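Local coordinates for putative alpha/beta hydrolase (Desulfitobacterium hafniense, PDB 4RPC), which has no established substrate but probably acts as a hydrolase built on the alpha/beta-hydrolase fold, at residues V24-G29 / R254-I259; R40-L45 / L51-L56; A138-N143 / E148-P153. All coordinates share one frame; numbering follows the deposited sequence.

Interaction 1 (V24-G29 / R254-I259); sequences VLLIHG and RLIREI
Val24 and Leu26 meet Ile256 through methyl groups alone; the flat group on the strand side is the His28 imidazole, in the loop that leaves the strand, well away from the helix. Its ND1 edge carries a hydrogen bond almost exactly in the ring plane, and the ring also meets that of His59, the two planes at about 45°. This is the core of an alpha/beta-hydrolase fold: inner strand 23-27 of the central sheet packs against helix 249-259, the last helix of the chain. The His-Gly pair just after the strand resembles the segment that commonly helps to shape the oxyanion hole in this family, a role only inferred here. Ile256 is directed at the strand and uses both of its branches. Its CG2 lies 4.3 Å from Val24 CG1, and the end of its other branch, CD1, comes within 4.3 Å of Leu26 CD2. Val24 CG1 is brought over these methyls because it stands anti to the backbone N (chi1 176°). The contact is light, with 97 Å² buried in all, and no hydrogen bond crosses it. Leu117 of strand 112-119 touches Ile256, while Phe38 and Tyr93 touch Leu26. One residue on from Ile256, Arg257 forms a salt bridge with Asp47. Just past the strand, His28 ND1 donates to Gly29 O over 2.8 Å with an N-H...O angle of 157°.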
loop_
_atom_site.group_PDB
_atom_site.type_symbol
_atom_site.label_atom_id
_atom_site.label_comp_id
_atom_site.label_asym_id
_atom_site.label_seq_id
_atom_site.Cartn_x
_atom_site.Cartn_y
_atom_site.Cartn_z
ATOM N N VAL A 24 9.517 8.515 -7.446
ATOM C CA VAL A 24 9.023 7.281 -6.957
ATOM C C VAL A 24 8.178 7.569 -5.685
ATOM O O VAL A 24 8.681 8.101 -4.684
ATOM C CB VAL A 24 10.208 6.355 -6.652
ATOM C CG1 VAL A 24 9.751 5.051 -6.019
ATOM C CG2 VAL A 24 10.997 6.057 -7.944
ATOM N N LEU A 25 6.909 7.214 -5.733
ATOM C CA LEU A 25 5.968 7.406 -4.591
ATOM C C LEU A 25 5.798 6.121 -3.816
ATOM O O LEU A 25 5.504 5.105 -4.407
ATOM C CB LEU A 25 4.570 7.767 -5.135
ATOM C CG LEU A 25 3.807 9.011 -4.781
ATOM C CD1 LEU A 25 2.380 8.848 -5.272
ATOM C CD2 LEU A 25 3.789 9.386 -3.317
ATOM N N LEU A 26 5.908 6.179 -2.503
ATOM C CA LEU A 26 5.783 5.033 -1.664
ATOM C C LEU A 26 4.661 5.252 -0.683
ATOM O O LEU A 26 4.764 6.172 0.185
ATOM C CB LEU A 26 7.069 4.821 -0.885
ATOM C CG LEU A 26 8.329 4.720 -1.702
ATOM C CD1 LEU A 26 9.523 4.739 -0.761
ATOM C CD2 LEU A 26 8.347 3.447 -2.502
ATOM N N ILE A 27 3.604 4.422 -0.811
ATOM C CA ILE A 27 2.342 4.594 -0.042
ATOM C C ILE A 27 2.122 3.439 0.864
ATOM O O ILE A 27 1.936 2.311 0.416
ATOM C CB ILE A 27 1.108 4.803 -0.944
ATOM C CG1 ILE A 27 1.377 5.824 -2.046
ATOM C CG2 ILE A 27 -0.092 5.254 -0.115
ATOM C CD1 ILE A 27 0.229 6.021 -3.044
ATOM N N HIS A 28 2.190 3.714 2.162
ATOM C CA HIS A 28 2.030 2.712 3.197
ATOM C C HIS A 28 0.585 2.283 3.412
ATOM O O HIS A 28 -0.339 2.855 2.840
ATOM C CB HIS A 28 2.651 3.192 4.508
ATOM C CG HIS A 28 1.887 4.286 5.217
ATOM N ND1 HIS A 28 0.787 4.024 5.994
ATOM C CD2 HIS A 28 2.147 5.604 5.378
ATOM C CE1 HIS A 28 0.329 5.147 6.520
ATOM N NE2 HIS A 28 1.135 6.124 6.173
ATOM N N GLY A 29 0.394 1.234 4.193
ATOM C CA GLY A 29 -0.955 0.701 4.421
ATOM C C GLY A 29 -1.570 1.127 5.753
ATOM O O GLY A 29 -0.951 1.848 6.566
ATOM N N ARG A 254 15.314 -3.290 -5.327
ATOM C CA ARG A 254 15.916 -3.858 -6.532
ATOM C C ARG A 254 14.871 -3.904 -7.630
ATOM O O ARG A 254 15.102 -3.536 -8.753
ATOM C CB ARG A 254 16.411 -5.262 -6.216
ATOM C CG ARG A 254 17.651 -5.682 -6.930
ATOM C CD ARG A 254 18.491 -6.597 -6.053
ATOM N NE ARG A 254 18.583 -7.940 -6.601
ATOM C CZ ARG A 254 19.381 -8.301 -7.601
ATOM N NH1 ARG A 254 20.162 -7.414 -8.218
ATOM N NH2 ARG A 254 19.390 -9.562 -7.992
ATOM N N LEU A 255 13.683 -4.337 -7.289
ATOM C CA LEU A 255 12.630 -4.457 -8.273
ATOM C C LEU A 255 12.225 -3.093 -8.870
ATOM O O LEU A 255 12.011 -2.969 -10.085
ATOM C CB LEU A 255 11.437 -5.105 -7.602
ATOM C CG LEU A 255 10.310 -5.568 -8.504
ATOM C CD1 LEU A 255 10.851 -6.360 -9.681
ATOM C CD2 LEU A 255 9.346 -6.423 -7.674
ATOM N N ILE A 256 12.125 -2.073 -8.023
ATOM C CA ILE A 256 11.832 -0.729 -8.500
ATOM C C ILE A 256 12.885 -0.253 -9.523
ATOM O O ILE A 256 12.548 0.268 -10.583
ATOM C CB ILE A 256 11.713 0.289 -7.343
ATOM C CG1 ILE A 256 10.409 0.050 -6.576
ATOM C CG2 ILE A 256 11.649 1.694 -7.902
ATOM C CD1 ILE A 256 10.280 0.814 -5.261
ATOM N N ARG A 257 14.152 -0.458 -9.202
ATOM C CA ARG A 257 15.269 -0.107 -10.110
ATOM C C ARG A 257 15.141 -0.873 -11.399
ATOM O O ARG A 257 15.299 -0.295 -12.452
ATOM C CB ARG A 257 16.648 -0.441 -9.510
ATOM C CG ARG A 257 17.110 0.464 -8.375
ATOM C CD ARG A 257 18.601 0.287 -8.009
ATOM N NE ARG A 257 19.080 1.377 -7.127
ATOM C CZ ARG A 257 19.666 2.505 -7.543
ATOM N NH1 ARG A 257 19.883 2.730 -8.840
ATOM N NH2 ARG A 257 20.028 3.438 -6.658
ATOM N N GLU A 258 14.830 -2.167 -11.308
ATOM C CA GLU A 258 14.726 -3.044 -12.496
ATOM C C GLU A 258 13.613 -2.629 -13.414
ATOM O O GLU A 258 13.804 -2.500 -14.579
ATOM C CB GLU A 258 14.476 -4.508 -12.090
ATOM C CG GLU A 258 15.685 -5.226 -11.485
ATOM C CD GLU A 258 15.316 -6.604 -10.932
ATOM O OE1 GLU A 258 14.099 -6.847 -10.632
ATOM O OE2 GLU A 258 16.241 -7.433 -10.778
ATOM N N ILE A 259 12.444 -2.396 -12.852
ATOM C CA ILE A 259 11.284 -1.910 -13.613
ATOM C C ILE A 259 11.516 -0.541 -14.211
ATOM O O ILE A 259 10.969 -0.215 -15.239
ATOM C CB ILE A 259 10.049 -1.854 -12.678
ATOM C CG1 ILE A 259 9.560 -3.281 -12.388
ATOM C CG2 ILE A 259 8.938 -0.952 -13.216
ATOM C CD1 ILE A 259 8.627 -3.350 -11.171
#

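Interaction 2 (R40-L45 / L51-L56); sequences RIIRDL and LLIPEL
Leu51 and Ile42 both turn CG or CG1 anti to the carbonyl carbon (chi1 -71° and -69°), which sends the leucine's forked end onto helix 39-45 and the isoleucine's long branch toward Ile53. The helix belongs to the beta-alpha-beta crossover that joins the neighbouring parallel strands 23-27 and 50-54, and it runs nearly antiparallel to strand 50-54, the axes 10.1 Å apart at closest. Leu51 crosses Leu45 at about a right angle, its CD1 4.1 Å from Leu45 CB. Its other methyl, CD2, packs on the helix backbone, 3.9 Å from Ile42 O and 4.0 Å from Leu45 C. With an alanine in place of Leu51, its CD1 and CD2 would be gone, and a gap would probably open between Leu45 and the strand. Farther along, Ile42 and Ile53 reach each other tip to tip, CD1 to CD1 at 4.0 Å. Met16 of the edge strand touches both Ile42 and Ile53. Toward helix 249-259, Asp44 OD2 is hydrogen-bonded to Ser253 OG, while Asp44 OD1 takes a salt bridge on its syn side, 3.0 Å from Arg40 NE and in the guanidinium plane.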
loop_
_atom_site.group_PDB
_atom_site.type_symbol
_atom_site.label_atom_id
_atom_site.label_comp_id
_atom_site.label_asym_id
_atom_site.label_seq_id
_atom_site.Cartn_x
_atom_site.Cartn_y
_atom_site.Cartn_z
ATOM N N ARG A 40 14.503 1.263 4.588
ATOM C CA ARG A 40 15.526 0.622 3.797
ATOM C C ARG A 40 15.377 0.952 2.353
ATOM O O ARG A 40 16.379 1.164 1.654
ATOM C CB ARG A 40 15.511 -0.898 4.024
ATOM C CG ARG A 40 16.505 -1.683 3.204
ATOM C CD ARG A 40 17.964 -1.228 3.437
ATOM N NE ARG A 40 18.859 -1.929 2.524
ATOM C CZ ARG A 40 19.345 -3.156 2.738
ATOM N NH1 ARG A 40 19.053 -3.825 3.845
ATOM N NH2 ARG A 40 20.126 -3.725 1.844
ATOM N N ILE A 41 14.132 1.055 1.880
ATOM C CA ILE A 41 13.931 1.360 0.462
ATOM C C ILE A 41 14.469 2.741 0.152
ATOM O O ILE A 41 15.131 2.958 -0.847
ATOM C CB ILE A 41 12.444 1.243 0.062
ATOM C CG1 ILE A 41 12.049 -0.240 0.119
ATOM C CG2 ILE A 41 12.189 1.797 -1.344
ATOM C CD1 ILE A 41 10.552 -0.491 0.072
ATOM N N ILE A 42 14.155 3.685 1.008
ATOM C CA ILE A 42 14.617 5.039 0.832
ATOM C C ILE A 42 16.138 5.042 0.814
ATOM O O ILE A 42 16.728 5.598 -0.102
ATOM C CB ILE A 42 14.081 5.931 1.948
ATOM C CG1 ILE A 42 12.568 6.111 1.801
ATOM C CG2 ILE A 42 14.760 7.296 1.967
ATOM C CD1 ILE A 42 11.918 6.611 3.076
ATOM N N ARG A 43 16.770 4.400 1.796
ATOM C CA ARG A 43 18.225 4.304 1.812
ATOM C C ARG A 43 18.808 3.730 0.541
ATOM O O ARG A 43 19.788 4.271 0.038
ATOM C CB ARG A 43 18.742 3.498 3.002
ATOM C CG ARG A 43 18.537 4.213 4.329
ATOM C CD ARG A 43 19.420 3.621 5.419
ATOM N NE ARG A 43 18.970 2.285 5.747
ATOM C CZ ARG A 43 17.952 2.008 6.568
ATOM N NH1 ARG A 43 17.261 2.973 7.191
ATOM N NH2 ARG A 43 17.638 0.734 6.797
ATOM N N ASP A 44 18.186 2.678 -0.006
ATOM C CA ASP A 44 18.671 2.077 -1.271
ATOM C C ASP A 44 18.486 2.960 -2.520
ATOM O O ASP A 44 19.285 2.893 -3.432
ATOM C CB ASP A 44 18.016 0.730 -1.544
ATOM C CG ASP A 44 18.347 -0.303 -0.504
ATOM O OD1 ASP A 44 19.377 -0.149 0.220
ATOM O OD2 ASP A 44 17.552 -1.283 -0.400
ATOM N N LEU A 45 17.422 3.756 -2.572
ATOM C CA LEU A 45 17.144 4.529 -3.772
ATOM C C LEU A 45 17.518 6.019 -3.681
ATOM O O LEU A 45 17.501 6.692 -4.687
ATOM C CB LEU A 45 15.657 4.384 -4.135
ATOM C CG LEU A 45 15.141 2.954 -4.297
ATOM C CD1 LEU A 45 13.636 2.962 -4.466
ATOM C CD2 LEU A 45 15.795 2.276 -5.491
ATOM N N LEU A 51 12.230 10.341 -3.744
ATOM C CA LEU A 51 11.278 9.541 -3.013
ATOM C C LEU A 51 10.275 10.475 -2.404
ATOM O O LEU A 51 10.627 11.414 -1.707
ATOM C CB LEU A 51 11.963 8.722 -1.886
ATOM C CG LEU A 51 12.869 7.532 -2.245
ATOM C CD1 LEU A 51 12.486 6.878 -3.570
ATOM C CD2 LEU A 51 14.335 7.888 -2.243
ATOM N N LEU A 52 9.026 10.210 -2.669
ATOM C CA LEU A 52 7.943 10.916 -2.037
ATOM C C LEU A 52 7.084 9.964 -1.214
ATOM O O LEU A 52 6.516 9.003 -1.761
ATOM C CB LEU A 52 7.114 11.538 -3.155
ATOM C CG LEU A 52 7.913 12.353 -4.192
ATOM C CD1 LEU A 52 7.141 12.495 -5.505
ATOM C CD2 LEU A 52 8.229 13.697 -3.575
ATOM N N ILE A 53 6.930 10.247 0.073
ATOM C CA ILE A 53 6.289 9.342 0.985
ATOM C C ILE A 53 5.172 10.019 1.767
ATOM O O ILE A 53 5.420 10.808 2.655
ATOM C CB ILE A 53 7.285 8.713 1.984
ATOM C CG1 ILE A 53 8.615 8.282 1.281
ATOM C CG2 ILE A 53 6.663 7.531 2.678
ATOM C CD1 ILE A 53 9.648 9.341 1.252
ATOM N N PRO A 54 3.916 9.744 1.413
ATOM C CA PRO A 54 2.875 10.394 2.190
ATOM C C PRO A 54 2.618 9.746 3.558
ATOM O O PRO A 54 2.959 8.601 3.776
ATOM C CB PRO A 54 1.634 10.209 1.309
ATOM C CG PRO A 54 1.958 9.088 0.374
ATOM C CD PRO A 54 3.420 9.214 0.143
ATOM N N GLU A 55 1.995 10.477 4.469
ATOM C CA GLU A 55 1.339 9.875 5.634
ATOM C C GLU A 55 -0.131 9.726 5.349
ATOM O O GLU A 55 -0.781 10.686 4.967
ATOM C CB GLU A 55 1.450 10.815 6.798
ATOM C CG GLU A 55 2.856 11.065 7.212
ATOM C CD GLU A 55 2.962 12.038 8.373
ATOM O OE1 GLU A 55 1.907 12.560 8.881
ATOM O OE2 GLU A 55 4.132 12.266 8.734
ATOM N N LEU A 56 -0.677 8.538 5.479
ATOM C CA LEU A 56 -2.123 8.393 5.406
ATOM C C LEU A 56 -2.734 9.180 6.565
ATOM O O LEU A 56 -2.138 9.312 7.635
ATOM C CB LEU A 56 -2.527 6.923 5.495
ATOM C CG LEU A 56 -2.132 5.981 4.350
ATOM C CD1 LEU A 56 -2.755 4.616 4.607
ATOM C CD2 LEU A 56 -2.682 6.529 3.076
#

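Interaction 3 (A138-N143 / E148-P153); sequences ADAFLN and EHLPSP
Helix 130-145 and the loop that follows it come between strands 112-119 and 204-210 in the chain, where alpha/beta hydrolases commonly carry an inserted cap; the segments 138-143 and 148-153 are probably part of such a cap. The chain reverses after the helix, and the loop returns along it. At the turn, Glu148 N donates to Asn143 O over 3.1 Å, the N-H...O angle 155°, from above the carbonyl plane. The two side chains then run alongside each other in the same direction, with the amide and carboxylate planes 30° apart. Glu148 reaches this position extended, its CG anti to the backbone N (chi1 179°). Asn143 ND2 and Glu148 OE2 are 3.2 Å apart, but the angle is too poor for a hydrogen bond. One turn earlier, a water bridges the two backbones, 2.8 Å from Ala140 O and 3.0 Å from Glu148 O, though it has more acceptors nearby than protons to give. Beyond the water the contact becomes apolar. Ala140 CB sits 3.7 Å from Leu150 CD2 and 3.8 Å from Pro151 CD, small enough to let the loop come close to the helix. The same Leu150 CD2 meets the edge of the Phe141 ring, near its plane, 4.2 Å from Phe141 CD1. Asp165 takes hydrogen bonds from Leu150 N and His149 ND1. Leu150 also touches Leu169 of helix 165-169, while Phe141 packs on Leu182 of helix 179-191, placing the contact among the helices of this insertion.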
loop_
_atom_site.group_PDB
_atom_site.type_symbol
_atom_site.label_atom_id
_atom_site.label_comp_id
_atom_site.label_asym_id
_atom_site.label_seq_id
_atom_site.Cartn_x
_atom_site.Cartn_y
_atom_site.Cartn_z
ATOM N N ALA A 138 -9.008 -4.081 12.725
ATOM C CA ALA A 138 -8.473 -3.083 13.635
ATOM C C ALA A 138 -7.987 -3.712 14.925
ATOM O O ALA A 138 -6.842 -3.451 15.354
ATOM C CB ALA A 138 -9.491 -1.967 13.939
ATOM N N ASP A 139 -8.839 -4.511 15.557
ATOM C CA ASP A 139 -8.471 -5.163 16.790
ATOM C C ASP A 139 -7.286 -6.116 16.598
ATOM O O ASP A 139 -6.403 -6.153 17.463
ATOM C CB ASP A 139 -9.619 -5.960 17.392
ATOM C CG ASP A 139 -10.797 -5.096 17.736
ATOM O OD1 ASP A 139 -10.615 -3.852 17.851
ATOM O OD2 ASP A 139 -11.924 -5.645 17.872
ATOM N N ALA A 140 -7.295 -6.889 15.498
ATOM C CA ALA A 140 -6.252 -7.867 15.229
ATOM C C ALA A 140 -4.923 -7.118 15.176
ATOM O O ALA A 140 -3.957 -7.514 15.849
ATOM C CB ALA A 140 -6.508 -8.593 13.905
ATOM N N PHE A 141 -4.889 -6.019 14.420
ATOM C CA PHE A 141 -3.619 -5.301 14.220
ATOM C C PHE A 141 -3.059 -4.703 15.512
ATOM O O PHE A 141 -1.867 -4.758 15.754
ATOM C CB PHE A 141 -3.774 -4.234 13.167
ATOM C CG PHE A 141 -3.501 -4.703 11.770
ATOM C CD1 PHE A 141 -3.372 -6.053 11.460
ATOM C CD2 PHE A 141 -3.378 -3.783 10.755
ATOM C CE1 PHE A 141 -3.086 -6.483 10.162
ATOM C CE2 PHE A 141 -3.090 -4.192 9.460
ATOM C CZ PHE A 141 -2.954 -5.558 9.159
ATOM N N LEU A 142 -3.929 -4.156 16.360
ATOM C CA LEU A 142 -3.470 -3.604 17.623
ATOM C C LEU A 142 -2.975 -4.738 18.545
ATOM O O LEU A 142 -1.958 -4.610 19.248
ATOM C CB LEU A 142 -4.590 -2.787 18.314
ATOM C CG LEU A 142 -4.836 -1.500 17.563
ATOM C CD1 LEU A 142 -6.126 -0.892 17.989
ATOM C CD2 LEU A 142 -3.668 -0.500 17.711
ATOM N N ASN A 143 -3.705 -5.844 18.541
ATOM C CA ASN A 143 -3.268 -7.033 19.254
ATOM C C ASN A 143 -1.852 -7.477 18.897
ATOM O O ASN A 143 -1.147 -8.005 19.740
ATOM C CB ASN A 143 -4.241 -8.189 19.077
ATOM C CG ASN A 143 -5.341 -8.174 20.100
ATOM O OD1 ASN A 143 -5.137 -7.803 21.225
ATOM N ND2 ASN A 143 -6.522 -8.557 19.698
ATOM N N GLU A 148 0.214 -10.712 20.284
ATOM C CA GLU A 148 -0.817 -11.708 20.126
ATOM C C GLU A 148 -1.090 -11.986 18.638
ATOM O O GLU A 148 -1.134 -11.076 17.834
ATOM C CB GLU A 148 -2.070 -11.199 20.798
ATOM C CG GLU A 148 -3.264 -12.101 20.700
ATOM C CD GLU A 148 -4.470 -11.444 21.334
ATOM O OE1 GLU A 148 -4.323 -10.928 22.485
ATOM O OE2 GLU A 148 -5.540 -11.405 20.655
ATOM N N HIS A 149 -1.340 -13.244 18.305
ATOM C CA HIS A 149 -1.522 -13.670 16.927
ATOM C C HIS A 149 -2.872 -13.291 16.321
ATOM O O HIS A 149 -3.875 -13.151 17.031
ATOM C CB HIS A 149 -1.394 -15.179 16.865
ATOM C CG HIS A 149 -0.058 -15.668 17.297
ATOM N ND1 HIS A 149 1.017 -15.711 16.435
ATOM C CD2 HIS A 149 0.396 -16.084 18.497
ATOM C CE1 HIS A 149 2.069 -16.193 17.080
ATOM N NE2 HIS A 149 1.721 -16.409 18.335
ATOM N N LEU A 150 -2.885 -13.159 14.999
ATOM C CA LEU A 150 -4.090 -12.860 14.269
ATOM C C LEU A 150 -5.063 -14.026 14.430
ATOM O O LEU A 150 -4.630 -15.180 14.524
ATOM C CB LEU A 150 -3.816 -12.618 12.796
ATOM C CG LEU A 150 -2.837 -11.507 12.364
ATOM C CD1 LEU A 150 -2.405 -11.655 10.904
ATOM C CD2 LEU A 150 -3.394 -10.123 12.600
ATOM N N PRO A 151 -6.374 -13.737 14.470
ATOM C CA PRO A 151 -7.401 -14.775 14.583
ATOM C C PRO A 151 -7.487 -15.610 13.318
ATOM O O PRO A 151 -7.279 -15.077 12.256
ATOM C CB PRO A 151 -8.684 -13.960 14.710
ATOM C CG PRO A 151 -8.389 -12.688 13.989
ATOM C CD PRO A 151 -6.951 -12.400 14.255
ATOM N N SER A 152 -7.758 -16.907 13.406
ATOM C CA SER A 152 -8.102 -17.653 12.211
ATOM C C SER A 152 -9.467 -17.233 11.740
ATOM O O SER A 152 -10.327 -16.884 12.542
ATOM C CB SER A 152 -8.146 -19.119 12.512
ATOM O OG SER A 152 -6.839 -19.526 12.789
ATOM N N PRO A 153 -9.698 -17.273 10.438
ATOM C CA PRO A 153 -8.822 -17.714 9.372
ATOM C C PRO A 153 -8.061 -16.546 8.745
ATOM O O PRO A 153 -7.474 -16.701 7.690
ATOM C CB PRO A 153 -9.806 -18.297 8.370
ATOM C CG PRO A 153 -10.996 -17.386 8.486
ATOM C CD PRO A 153 -11.035 -16.932 9.927
HETATM O O HOH W 1 -3.643 -10.223 16.531
#

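From the N terminus, after edge strand 13-17 the chain forms strand 23-27, the first half of interaction 1. Interaction 2 closes a short loop soon afterwards, bringing strand 50-54 back along helix 39-45 and beside strand 23-27 in the sheet; Val24 O and Leu52 N probably share a hydrogen bond there. Interaction 3, in series with it, closes another short loop in the probable cap. Only at helix 249-259 is interaction 1 completed, so its long loop encloses both others. Interactions 1 and 2 have centres about 8 Å apart and tie helices to one sheet; the centre of interaction 3 is about 28 Å from that of interaction 1, across the chain's centre.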